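Local coordinates for DUF4439 domain-containing protein (Mycobacterium tuberculosis, PDB 2IB0) that is of unknown function but adopts a ferritin-like four-helix bundle fold and assembles as a pair of identical subunits, at residues A[36-41]-A[87-92]; A[41-46]-A[100-105]; A[115-120]-A[128-133]; A[28-33]-A[68-73]. One frame throughout, in Å; residues are numbered along the deposited sequence.

Contact 1 (A[36-41]-A[87-92]); sequences TIYGYG and YQLPMQ
Y38 reaches out from helix 18-46 and lays its ring against Y87 and L89 in the loop between helix 52-75 and helix 96-120. Its CG stands anti to the backbone N (chi1 168°), which swings the ring off the helix toward that loop. Following it outward, CB lies 3.9 Å from CD2 of Y87, and CG follows at 3.8 Å from the same CD2. The Y38 CD2 atom is shared, 3.7 Å from both CB and CD2 of Y87. Further out the partner becomes main chain: the backbone N of Y87 sits over one face of the Y38 ring, 3.6 Å from CE2. The tip, Y38 OH, comes to 3.6 Å from Y87 O, an approach that is not a hydrogen bond.

The two tyrosine rings meet at a slant, with centroids 5.4 Å apart and planes at 55°, so the pair is neither a parallel stack nor a T-shape. Beside them, the CD2 methyl of L89 comes in obliquely to Y38 and lies 3.9 Å from CE2. The same methyl also lies 3.9 Å from CA of G39, meeting the helix backbone itself. Y87 is held further by its hydroxyl, hydrogen-bonded to A84 N, and its side chain packs on H34 and A35. This is apolar docking of a loop on a helix, and it lays the long connection from helix 52-75 to helix 96-120 along helix 18-46, the crossover that the up-down-down-up order of a ferritin-like bundle needs.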
loop_
_atom_site.group_PDB
_atom_site.type_symbol
_atom_site.label_atom_id
_atom_site.label_comp_id
_atom_site.label_asym_id
_atom_site.label_seq_id
_atom_site.Cartn_x
_atom_site.Cartn_y
_atom_site.Cartn_z
ATOM N N THR A 36 -3.097 9.688 14.934
ATOM C CA THR A 36 -3.328 8.250 14.838
ATOM C C THR A 36 -2.867 7.482 16.053
ATOM O O THR A 36 -3.578 6.591 16.516
ATOM C CB THR A 36 -2.633 7.644 13.612
ATOM O OG1 THR A 36 -3.277 8.164 12.469
ATOM C CG2 THR A 36 -2.810 6.177 13.594
ATOM N N ILE A 37 -1.673 7.820 16.549
ATOM C CA ILE A 37 -1.120 7.225 17.749
ATOM C C ILE A 37 -2.054 7.514 18.942
ATOM O O ILE A 37 -2.356 6.612 19.724
ATOM C CB ILE A 37 0.330 7.768 18.042
ATOM C CG1 ILE A 37 1.309 7.266 16.981
ATOM C CG2 ILE A 37 0.767 7.572 19.551
ATOM C CD1 ILE A 37 2.456 8.245 16.756
ATOM N N TYR A 38 -2.539 8.746 19.042
ATOM C CA TYR A 38 -3.541 9.085 20.058
ATOM C C TYR A 38 -4.807 8.222 19.883
ATOM O O TYR A 38 -5.366 7.713 20.863
ATOM C CB TYR A 38 -3.855 10.581 19.980
ATOM C CG TYR A 38 -5.047 11.079 20.742
ATOM C CD1 TYR A 38 -4.926 11.427 22.092
ATOM C CD2 TYR A 38 -6.289 11.283 20.116
ATOM C CE1 TYR A 38 -6.014 11.930 22.821
ATOM C CE2 TYR A 38 -7.396 11.814 20.862
ATOM C CZ TYR A 38 -7.243 12.115 22.198
ATOM O OH TYR A 38 -8.265 12.665 22.958
ATOM N N GLY A 39 -5.247 8.030 18.640
ATOM C CA GLY A 39 -6.490 7.320 18.408
ATOM C C GLY A 39 -6.378 5.851 18.750
ATOM O O GLY A 39 -7.353 5.212 19.140
ATOM N N TYR A 40 -5.195 5.280 18.548
ATOM C CA TYR A 40 -5.025 3.863 18.846
ATOM C C TYR A 40 -5.031 3.578 20.350
ATOM O O TYR A 40 -5.285 2.459 20.740
ATOM C CB TYR A 40 -3.770 3.296 18.208
ATOM C CG TYR A 40 -3.952 2.655 16.851
ATOM C CD1 TYR A 40 -3.387 3.216 15.714
ATOM C CD2 TYR A 40 -4.711 1.477 16.705
ATOM C CE1 TYR A 40 -3.557 2.601 14.431
ATOM C CE2 TYR A 40 -4.897 0.886 15.470
ATOM C CZ TYR A 40 -4.317 1.456 14.319
ATOM O OH TYR A 40 -4.469 0.835 13.083
ATOM N N GLY A 41 -4.729 4.587 21.178
ATOM C CA GLY A 41 -4.980 4.478 22.606
ATOM C C GLY A 41 -6.451 4.150 22.857
ATOM O O GLY A 41 -6.768 3.349 23.729
ATOM N N TYR A 87 -7.104 15.355 20.688
ATOM C CA TYR A 87 -7.571 15.520 19.308
ATOM C C TYR A 87 -9.065 15.334 19.366
ATOM O O TYR A 87 -9.600 14.826 20.341
ATOM C CB TYR A 87 -6.932 14.515 18.343
ATOM C CG TYR A 87 -5.466 14.823 18.096
ATOM C CD1 TYR A 87 -5.064 15.637 17.026
ATOM C CD2 TYR A 87 -4.475 14.335 18.959
ATOM C CE1 TYR A 87 -3.712 15.953 16.838
ATOM C CE2 TYR A 87 -3.130 14.619 18.750
ATOM C CZ TYR A 87 -2.760 15.434 17.705
ATOM O OH TYR A 87 -1.434 15.738 17.554
ATOM N N GLN A 88 -9.738 15.825 18.347
ATOM C CA GLN A 88 -11.078 15.422 18.074
ATOM C C GLN A 88 -10.869 14.170 17.173
ATOM O O GLN A 88 -10.276 14.278 16.098
ATOM C CB GLN A 88 -11.753 16.579 17.351
ATOM C CG GLN A 88 -13.080 16.288 16.742
ATOM C CD GLN A 88 -14.130 16.008 17.771
ATOM O OE1 GLN A 88 -14.912 15.079 17.611
ATOM N NE2 GLN A 88 -14.163 16.803 18.844
ATOM N N LEU A 89 -11.285 12.989 17.643
ATOM C CA LEU A 89 -11.271 11.774 16.823
ATOM C C LEU A 89 -12.104 11.963 15.535
ATOM O O LEU A 89 -13.117 12.697 15.537
ATOM C CB LEU A 89 -11.807 10.549 17.598
ATOM C CG LEU A 89 -11.098 9.985 18.831
ATOM C CD1 LEU A 89 -11.872 8.779 19.384
ATOM C CD2 LEU A 89 -9.680 9.633 18.526
ATOM N N PRO A 90 -11.712 11.262 14.452
ATOM C CA PRO A 90 -12.456 11.327 13.181
ATOM C C PRO A 90 -13.915 10.811 13.250
ATOM O O PRO A 90 -14.745 11.138 12.380
ATOM C CB PRO A 90 -11.594 10.504 12.216
ATOM C CG PRO A 90 -10.681 9.680 13.041
ATOM C CD PRO A 90 -10.534 10.376 14.376
ATOM N N MET A 91 -14.241 10.047 14.299
ATOM C CA MET A 91 -15.601 9.565 14.509
ATOM C C MET A 91 -15.856 9.349 15.992
ATOM O O MET A 91 -14.911 9.192 16.771
ATOM C CB MET A 91 -15.840 8.248 13.758
ATOM C CG MET A 91 -15.092 7.043 14.330
ATOM S SD MET A 91 -15.253 5.570 13.304
ATOM C CE MET A 91 -16.616 4.715 14.080
ATOM N N GLN A 92 -17.136 9.328 16.343
ATOM C CA GLN A 92 -17.590 8.916 17.659
ATOM C C GLN A 92 -17.515 7.415 17.853
ATOM O O GLN A 92 -17.754 6.617 16.907
ATOM C CB GLN A 92 -19.027 9.378 17.890
ATOM C CG GLN A 92 -19.180 10.869 17.700
ATOM C CD GLN A 92 -20.213 11.399 18.585
ATOM O OE1 GLN A 92 -21.368 10.984 18.505
ATOM N NE2 GLN A 92 -19.823 12.295 19.496
#

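Contact 2 (A[41-46]-A[100-105]); sequences GIVSAL and ARLAVR
V43 and L102 meet methyl to methyl between helix 18-46 and helix 96-120, and everything these two segments exchange is apolar. The main pair is CG2 of V43 and CD2 of L102, 3.9 Å apart. V43 turns that methyl to the side of its own backbone N, while in L102 a chi1 of 175° points CG away from the backbone N and extends the branched end across the gap. I42 adds a looser touch, its CG2 methyl lying 4.3 Å from the same CD2 of L102.

A second kind of packing sets a methyl against a helix backbone. CG2 of V43 also approaches A103, 4.3 Å from its N and 4.3 Å from its CB, and the small A103 side chain allows the CA atoms of V43 and A103 to stand 6.8 Å apart. W144 of helix 124-150 packs on both V43 and A103, and V55 of helix 52-75 also touches V43, so this valine is shared by all four helices.

The short helix axes pass 9.4 Å apart and run nearly antiparallel, at 160°. Small and branched aliphatic residues filling the space between two such helices make the hydrophobic core of a four-helix bundle, here of the ferritin-like kind.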
loop_
_atom_site.group_PDB
_atom_site.type_symbol
_atom_site.label_atom_id
_atom_site.label_comp_id
_atom_site.label_asym_id
_atom_site.label_seq_id
_atom_site.Cartn_x
_atom_site.Cartn_y
_atom_site.Cartn_z
ATOM N N GLY A 41 -4.729 4.587 21.178
ATOM C CA GLY A 41 -4.980 4.478 22.606
ATOM C C GLY A 41 -6.451 4.150 22.857
ATOM O O GLY A 41 -6.768 3.349 23.729
ATOM N N ILE A 42 -7.347 4.807 22.120
ATOM C CA ILE A 42 -8.773 4.569 22.270
ATOM C C ILE A 42 -9.173 3.212 21.663
ATOM O O ILE A 42 -9.916 2.454 22.271
ATOM C CB ILE A 42 -9.603 5.726 21.686
ATOM C CG1 ILE A 42 -9.486 6.964 22.601
ATOM C CG2 ILE A 42 -11.094 5.370 21.648
ATOM C CD1 ILE A 42 -8.209 7.802 22.354
ATOM N N VAL A 43 -8.649 2.901 20.481
ATOM C CA VAL A 43 -8.846 1.592 19.880
ATOM C C VAL A 43 -8.492 0.525 20.912
ATOM O O VAL A 43 -9.298 -0.375 21.186
ATOM C CB VAL A 43 -8.009 1.440 18.594
ATOM C CG1 VAL A 43 -8.071 0.007 18.041
ATOM C CG2 VAL A 43 -8.464 2.442 17.557
ATOM N N SER A 44 -7.333 0.660 21.548
ATOM C CA SER A 44 -6.907 -0.326 22.537
ATOM C C SER A 44 -7.820 -0.460 23.782
ATOM O O SER A 44 -8.159 -1.579 24.204
ATOM C CB SER A 44 -5.478 0.023 22.974
ATOM O OG SER A 44 -5.071 -0.810 24.037
ATOM N N ALA A 45 -8.167 0.680 24.396
ATOM C CA ALA A 45 -9.006 0.722 25.589
ATOM C C ALA A 45 -10.375 0.112 25.362
ATOM O O ALA A 45 -10.940 -0.465 26.293
ATOM C CB ALA A 45 -9.155 2.147 26.060
ATOM N N LEU A 46 -10.926 0.292 24.159
ATOM C CA LEU A 46 -12.220 -0.268 23.808
ATOM C C LEU A 46 -12.186 -1.758 23.397
ATOM O O LEU A 46 -12.997 -2.558 23.936
ATOM C CB LEU A 46 -12.860 0.506 22.656
ATOM C CG LEU A 46 -13.569 1.842 22.897
ATOM C CD1 LEU A 46 -13.588 2.569 21.595
ATOM C CD2 LEU A 46 -14.960 1.679 23.442
ATOM N N ALA A 100 -12.489 -0.779 15.753
ATOM C CA ALA A 100 -12.069 -1.295 14.430
ATOM C C ALA A 100 -12.421 -0.343 13.234
ATOM O O ALA A 100 -11.587 -0.102 12.372
ATOM C CB ALA A 100 -12.626 -2.683 14.220
ATOM N N ARG A 101 -13.633 0.220 13.210
ATOM C CA ARG A 101 -13.957 1.230 12.221
ATOM C C ARG A 101 -13.071 2.472 12.363
ATOM O O ARG A 101 -12.682 3.086 11.373
ATOM C CB ARG A 101 -15.430 1.643 12.332
ATOM C CG ARG A 101 -16.394 0.639 11.696
ATOM C CD ARG A 101 -17.876 1.194 11.625
ATOM N NE ARG A 101 -18.584 1.197 12.937
ATOM C CZ ARG A 101 -19.094 0.099 13.522
ATOM N NH1 ARG A 101 -18.926 -1.105 12.951
ATOM N NH2 ARG A 101 -19.732 0.183 14.691
ATOM N N LEU A 102 -12.794 2.864 13.598
ATOM C CA LEU A 102 -11.933 4.014 13.849
ATOM C C LEU A 102 -10.553 3.716 13.287
ATOM O O LEU A 102 -9.948 4.579 12.681
ATOM C CB LEU A 102 -11.818 4.296 15.373
ATOM C CG LEU A 102 -10.859 5.397 15.855
ATOM C CD1 LEU A 102 -11.172 6.727 15.189
ATOM C CD2 LEU A 102 -10.936 5.514 17.392
ATOM N N ALA A 103 -10.047 2.532 13.585
ATOM C CA ALA A 103 -8.720 2.113 13.103
ATOM C C ALA A 103 -8.659 2.162 11.567
ATOM O O ALA A 103 -7.699 2.646 10.999
ATOM C CB ALA A 103 -8.381 0.710 13.586
ATOM N N VAL A 104 -9.697 1.703 10.888
ATOM C CA VAL A 104 -9.706 1.740 9.395
ATOM C C VAL A 104 -9.688 3.224 8.944
ATOM O O VAL A 104 -8.928 3.633 8.062
ATOM C CB VAL A 104 -10.971 1.033 8.818
ATOM C CG1 VAL A 104 -11.090 1.226 7.264
ATOM C CG2 VAL A 104 -10.988 -0.425 9.224
ATOM N N ARG A 105 -10.550 4.031 9.536
ATOM C CA ARG A 105 -10.618 5.434 9.138
ATOM C C ARG A 105 -9.244 6.121 9.332
ATOM O O ARG A 105 -8.817 6.911 8.488
ATOM C CB ARG A 105 -11.709 6.167 9.923
ATOM C CG ARG A 105 -11.499 7.671 9.886
ATOM C CD ARG A 105 -11.763 8.286 8.487
ATOM N NE ARG A 105 -13.052 8.967 8.539
ATOM C CZ ARG A 105 -13.213 10.278 8.675
ATOM N NH1 ARG A 105 -12.168 11.114 8.704
ATOM N NH2 ARG A 105 -14.440 10.747 8.743
#

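Contact 3 (A[115-120]-A[128-133]); sequences RAVVEH and VFASTA
A130 pushes its CB methyl into the flank of helix 96-120, between V117 and V118, and this is where the two segments are tightest. CG1 of V117 comes to 3.5 Å from A130 CB, closer than carbons usually sit. The same CB lies 3.7 Å from the backbone N of V118, so alanine meets main chain as well as side chain. With so small a residue at the crossing, the CA atoms of V118 and A130 approach to 5.5 Å and the segment axes to 8.1 Å. Other side chains close in here: A25 and A29 of helix 18-46 pack on V117, and W114, from helix 96-120 itself, packs on A130.

Toward S131 the fit is looser between side chains alone, with V118 CG2 at 4.0 Å from S131 CB. That methyl still stays close to the S131 backbone, 3.6 Å from its N. This outer side faces the partner: V118 packs on S131 of the second subunit, and E119 O accepts a hydrogen bond from R127 NH2 of that chain. The pair is an antiparallel helical hairpin, the last two helices of the ferritin-like bundle, and its outer edge helps to form the dimer interface.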
loop_
_atom_site.group_PDB
_atom_site.type_symbol
_atom_site.label_atom_id
_atom_site.label_comp_id
_atom_site.label_asym_id
_atom_site.label_seq_id
_atom_site.Cartn_x
_atom_site.Cartn_y
_atom_site.Cartn_z
ATOM N N ARG A 115 0.193 9.550 0.517
ATOM C CA ARG A 115 0.146 9.747 -0.938
ATOM C C ARG A 115 0.508 11.182 -1.292
ATOM O O ARG A 115 1.134 11.413 -2.305
ATOM C CB ARG A 115 -1.221 9.381 -1.500
ATOM C CG ARG A 115 -1.299 9.470 -2.983
ATOM C CD ARG A 115 -2.651 8.963 -3.502
ATOM N NE ARG A 115 -2.988 7.665 -2.928
ATOM C CZ ARG A 115 -3.939 7.442 -2.026
ATOM N NH1 ARG A 115 -4.702 8.443 -1.558
ATOM N NH2 ARG A 115 -4.132 6.197 -1.590
ATOM N N ALA A 116 0.117 12.153 -0.460
ATOM C CA ALA A 116 0.521 13.551 -0.723
ATOM C C ALA A 116 2.027 13.789 -0.600
ATOM O O ALA A 116 2.585 14.585 -1.331
ATOM C CB ALA A 116 -0.236 14.508 0.187
ATOM N N VAL A 117 2.675 13.147 0.378
ATOM C CA VAL A 117 4.142 13.215 0.475
ATOM C C VAL A 117 4.818 12.553 -0.767
ATOM O O VAL A 117 5.791 13.107 -1.362
ATOM C CB VAL A 117 4.644 12.620 1.842
ATOM C CG1 VAL A 117 6.167 12.673 1.924
ATOM C CG2 VAL A 117 4.017 13.406 3.112
ATOM N N VAL A 118 4.322 11.378 -1.182
ATOM C CA VAL A 118 4.872 10.745 -2.423
ATOM C C VAL A 118 4.831 11.752 -3.557
ATOM O O VAL A 118 5.790 11.889 -4.333
ATOM C CB VAL A 118 4.084 9.444 -2.896
ATOM C CG1 VAL A 118 4.552 8.941 -4.303
ATOM C CG2 VAL A 118 4.175 8.335 -1.874
ATOM N N GLU A 119 3.674 12.395 -3.701
ATOM C CA GLU A 119 3.425 13.315 -4.790
ATOM C C GLU A 119 4.357 14.564 -4.773
ATOM O O GLU A 119 4.862 14.979 -5.808
ATOM C CB GLU A 119 1.954 13.723 -4.706
ATOM C CG GLU A 119 1.556 14.686 -5.813
ATOM C CD GLU A 119 0.071 15.004 -5.796
ATOM O OE1 GLU A 119 -0.625 14.636 -4.835
ATOM O OE2 GLU A 119 -0.399 15.612 -6.770
ATOM N N HIS A 120 4.584 15.141 -3.588
ATOM C CA HIS A 120 5.361 16.393 -3.463
ATOM C C HIS A 120 6.805 16.213 -2.982
ATOM O O HIS A 120 7.532 17.192 -2.900
ATOM C CB HIS A 120 4.656 17.398 -2.530
ATOM C CG HIS A 120 3.274 17.780 -2.986
ATOM N ND1 HIS A 120 3.049 18.500 -4.141
ATOM C CD2 HIS A 120 2.060 17.535 -2.459
ATOM C CE1 HIS A 120 1.754 18.668 -4.316
ATOM N NE2 HIS A 120 1.130 18.102 -3.304
ATOM N N VAL A 128 10.481 7.146 -1.478
ATOM C CA VAL A 128 10.469 5.748 -1.073
ATOM C C VAL A 128 9.935 5.590 0.350
ATOM O O VAL A 128 9.150 4.686 0.584
ATOM C CB VAL A 128 11.821 5.004 -1.302
ATOM C CG1 VAL A 128 11.866 3.651 -0.570
ATOM C CG2 VAL A 128 12.053 4.778 -2.796
ATOM N N PHE A 129 10.320 6.473 1.272
ATOM C CA PHE A 129 9.878 6.409 2.669
ATOM C C PHE A 129 8.364 6.617 2.761
ATOM O O PHE A 129 7.653 5.898 3.509
ATOM C CB PHE A 129 10.630 7.442 3.511
ATOM C CG PHE A 129 10.150 7.532 4.959
ATOM C CD1 PHE A 129 10.824 6.854 5.970
ATOM C CD2 PHE A 129 9.022 8.280 5.302
ATOM C CE1 PHE A 129 10.397 6.935 7.303
ATOM C CE2 PHE A 129 8.580 8.349 6.636
ATOM C CZ PHE A 129 9.278 7.678 7.631
ATOM N N ALA A 130 7.875 7.594 1.982
ATOM C CA ALA A 130 6.470 7.958 1.999
ATOM C C ALA A 130 5.655 6.800 1.390
ATOM O O ALA A 130 4.602 6.484 1.891
ATOM C CB ALA A 130 6.231 9.257 1.222
ATOM N N SER A 131 6.157 6.186 0.306
ATOM C CA SER A 131 5.463 5.077 -0.282
ATOM C C SER A 131 5.425 3.852 0.613
ATOM O O SER A 131 4.428 3.142 0.609
ATOM C CB SER A 131 5.962 4.731 -1.690
ATOM O OG SER A 131 7.102 3.881 -1.664
ATOM N N THR A 132 6.487 3.577 1.349
ATOM C CA THR A 132 6.479 2.545 2.387
ATOM C C THR A 132 5.416 2.814 3.494
ATOM O O THR A 132 4.599 1.903 3.839
ATOM C CB THR A 132 7.883 2.408 2.977
ATOM O OG1 THR A 132 8.752 1.954 1.929
ATOM C CG2 THR A 132 7.912 1.405 4.122
ATOM N N ALA A 133 5.386 4.061 3.987
ATOM C CA ALA A 133 4.380 4.517 4.940
ATOM C C ALA A 133 2.964 4.402 4.354
ATOM O O ALA A 133 2.028 3.981 5.063
ATOM C CB ALA A 133 4.680 5.941 5.383
#

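Contact 4 (A[28-33]-A[68-73]); sequences DALAVE and DVIVML
L30 meets V69, I70 and L73 of helix 52-75 with its CB and its CD2 methyl, and supplies almost all of the first helix's share of this contact. The interaction between the segments is wholly aliphatic. At the base of the leucine, CB lies 3.7 Å from CG1 of V69, directly across the narrowest point, where the CA atoms of L30 and V69 are 6.6 Å apart. A chi1 of 175° places CG on the far side of CB from the L30 backbone N, and the branched end is carried away from its own helix. Its CD2 methyl then lands 3.7 Å from CD1 of L73, one turn further along the partner. I70 flanks that methyl more loosely, its CG1 at 4.1 Å from L30 CD2. V69, I70 and L73 are spaced so that together they form a shallow seat on one side of helix 52-75, and A80 from the following loop also packs on L30, I70 and L73.

Polar contacts belong to E33, at the end of the same segment, and they point to other parts of the bundle. Its carboxylate is buried, with OE2 in a salt bridge to R65 and hydrogen-bonded to W114 NE1, while OE1 is hydrogen-bonded to H62 ND1. Three partners on the two oxygens would hold the carboxylate in one orientation.

The short axes run nearly antiparallel, at 154°, and stand 10.4 Å apart. The arrangement is an antiparallel pairing of helix 18-46 with helix 52-75 through aliphatic side chains, as in the hydrophobic core of a ferritin-like four-helix bundle.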
loop_
_atom_site.group_PDB
_atom_site.type_symbol
_atom_site.label_atom_id
_atom_site.label_comp_id
_atom_site.label_asym_id
_atom_site.label_seq_id
_atom_site.Cartn_x
_atom_site.Cartn_y
_atom_site.Cartn_z
ATOM N N ASP A 28 2.074 17.825 7.409
ATOM C CA ASP A 28 0.698 17.283 7.501
ATOM C C ASP A 28 0.699 15.803 7.872
ATOM O O ASP A 28 -0.149 15.366 8.631
ATOM C CB ASP A 28 -0.045 17.384 6.181
ATOM C CG ASP A 28 -0.414 18.796 5.817
ATOM O OD1 ASP A 28 -0.511 19.655 6.714
ATOM O OD2 ASP A 28 -0.576 19.042 4.600
ATOM N N ALA A 29 1.674 15.057 7.375
ATOM C CA ALA A 29 1.639 13.608 7.502
ATOM C C ALA A 29 2.047 13.289 8.913
ATOM O O ALA A 29 1.496 12.389 9.523
ATOM C CB ALA A 29 2.597 12.968 6.516
ATOM N N LEU A 30 2.989 14.077 9.436
ATOM C CA LEU A 30 3.424 13.954 10.833
ATOM C C LEU A 30 2.279 14.238 11.820
ATOM O O LEU A 30 2.142 13.549 12.837
ATOM C CB LEU A 30 4.605 14.887 11.139
ATOM C CG LEU A 30 4.993 14.873 12.614
ATOM C CD1 LEU A 30 5.242 13.457 13.118
ATOM C CD2 LEU A 30 6.194 15.848 12.944
ATOM N N ALA A 31 1.503 15.280 11.515
ATOM C CA ALA A 31 0.310 15.668 12.276
ATOM C C ALA A 31 -0.734 14.570 12.232
ATOM O O ALA A 31 -1.387 14.300 13.209
ATOM C CB ALA A 31 -0.258 16.995 11.761
ATOM N N VAL A 32 -0.878 13.907 11.101
ATOM C CA VAL A 32 -1.786 12.770 11.018
ATOM C C VAL A 32 -1.290 11.590 11.897
ATOM O O VAL A 32 -2.090 10.966 12.617
ATOM C CB VAL A 32 -2.021 12.349 9.549
ATOM C CG1 VAL A 32 -2.722 10.963 9.479
ATOM C CG2 VAL A 32 -2.849 13.434 8.812
ATOM N N GLU A 33 0.012 11.301 11.834
ATOM C CA GLU A 33 0.660 10.303 12.709
ATOM C C GLU A 33 0.442 10.539 14.211
ATOM O O GLU A 33 0.080 9.608 14.920
ATOM C CB GLU A 33 2.180 10.218 12.430
ATOM C CG GLU A 33 2.558 9.556 11.064
ATOM C CD GLU A 33 1.925 8.167 10.838
ATOM O OE1 GLU A 33 1.881 7.330 11.770
ATOM O OE2 GLU A 33 1.490 7.885 9.708
ATOM N N ASP A 68 10.850 8.750 12.978
ATOM C CA ASP A 68 11.546 8.889 11.692
ATOM C C ASP A 68 11.310 10.228 10.942
ATOM O O ASP A 68 12.251 10.814 10.393
ATOM C CB ASP A 68 11.170 7.727 10.769
ATOM C CG ASP A 68 12.049 6.486 10.957
ATOM O OD1 ASP A 68 12.974 6.494 11.768
ATOM O OD2 ASP A 68 11.807 5.466 10.271
ATOM N N VAL A 69 10.057 10.670 10.895
ATOM C CA VAL A 69 9.648 11.934 10.289
ATOM C C VAL A 69 10.156 13.134 11.080
ATOM O O VAL A 69 10.490 14.145 10.481
ATOM C CB VAL A 69 8.086 12.011 10.177
ATOM C CG1 VAL A 69 7.626 13.389 9.646
ATOM C CG2 VAL A 69 7.570 10.846 9.306
ATOM N N ILE A 70 10.187 13.042 12.414
ATOM C CA ILE A 70 10.815 14.088 13.251
ATOM C C ILE A 70 12.287 14.311 12.844
ATOM O O ILE A 70 12.728 15.450 12.662
ATOM C CB ILE A 70 10.624 13.797 14.766
ATOM C CG1 ILE A 70 9.127 13.956 15.112
ATOM C CG2 ILE A 70 11.531 14.704 15.669
ATOM C CD1 ILE A 70 8.688 13.505 16.515
ATOM N N VAL A 71 13.020 13.220 12.634
ATOM C CA VAL A 71 14.400 13.295 12.171
ATOM C C VAL A 71 14.467 13.947 10.772
ATOM O O VAL A 71 15.252 14.863 10.554
ATOM C CB VAL A 71 15.079 11.880 12.208
ATOM C CG1 VAL A 71 16.426 11.863 11.460
ATOM C CG2 VAL A 71 15.253 11.408 13.656
ATOM N N MET A 72 13.627 13.491 9.843
ATOM C CA MET A 72 13.605 14.016 8.453
ATOM C C MET A 72 13.384 15.525 8.410
ATOM O O MET A 72 14.108 16.242 7.707
ATOM C CB MET A 72 12.515 13.345 7.619
ATOM C CG MET A 72 12.816 11.930 7.170
ATOM S SD MET A 72 11.350 11.007 6.645
ATOM C CE MET A 72 11.166 11.556 4.950
ATOM N N LEU A 73 12.395 16.004 9.156
ATOM C CA LEU A 73 12.096 17.438 9.197
ATOM C C LEU A 73 13.294 18.232 9.739
ATOM O O LEU A 73 13.587 19.312 9.217
ATOM C CB LEU A 73 10.795 17.737 9.967
ATOM C CG LEU A 73 9.509 17.197 9.284
ATOM C CD1 LEU A 73 8.309 17.224 10.238
ATOM C CD2 LEU A 73 9.161 17.966 7.999
#

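The four contacts sit in two groups toward the two ends of one helical bundle. Contacts 1 and 2 have centres 8 Å apart, share G41 and touch where P90 and M91 lie against helix 96-120. Contacts 3 and 4, with centres 12 Å apart, meet through F129, which packs on D68, V69 and M72, and through V117 on A29. Between the groups, the centres of contacts 2 and 3 are 24 Å apart on opposite sides of the chain's centre. Along the chain contacts 1, 2 and 4 interleave, whereas contact 3 follows them all. Helix 18-46 thus meets helix 52-75, the long loop and helix 96-120 at successive points along its length, while contact 3 joins the last two helices.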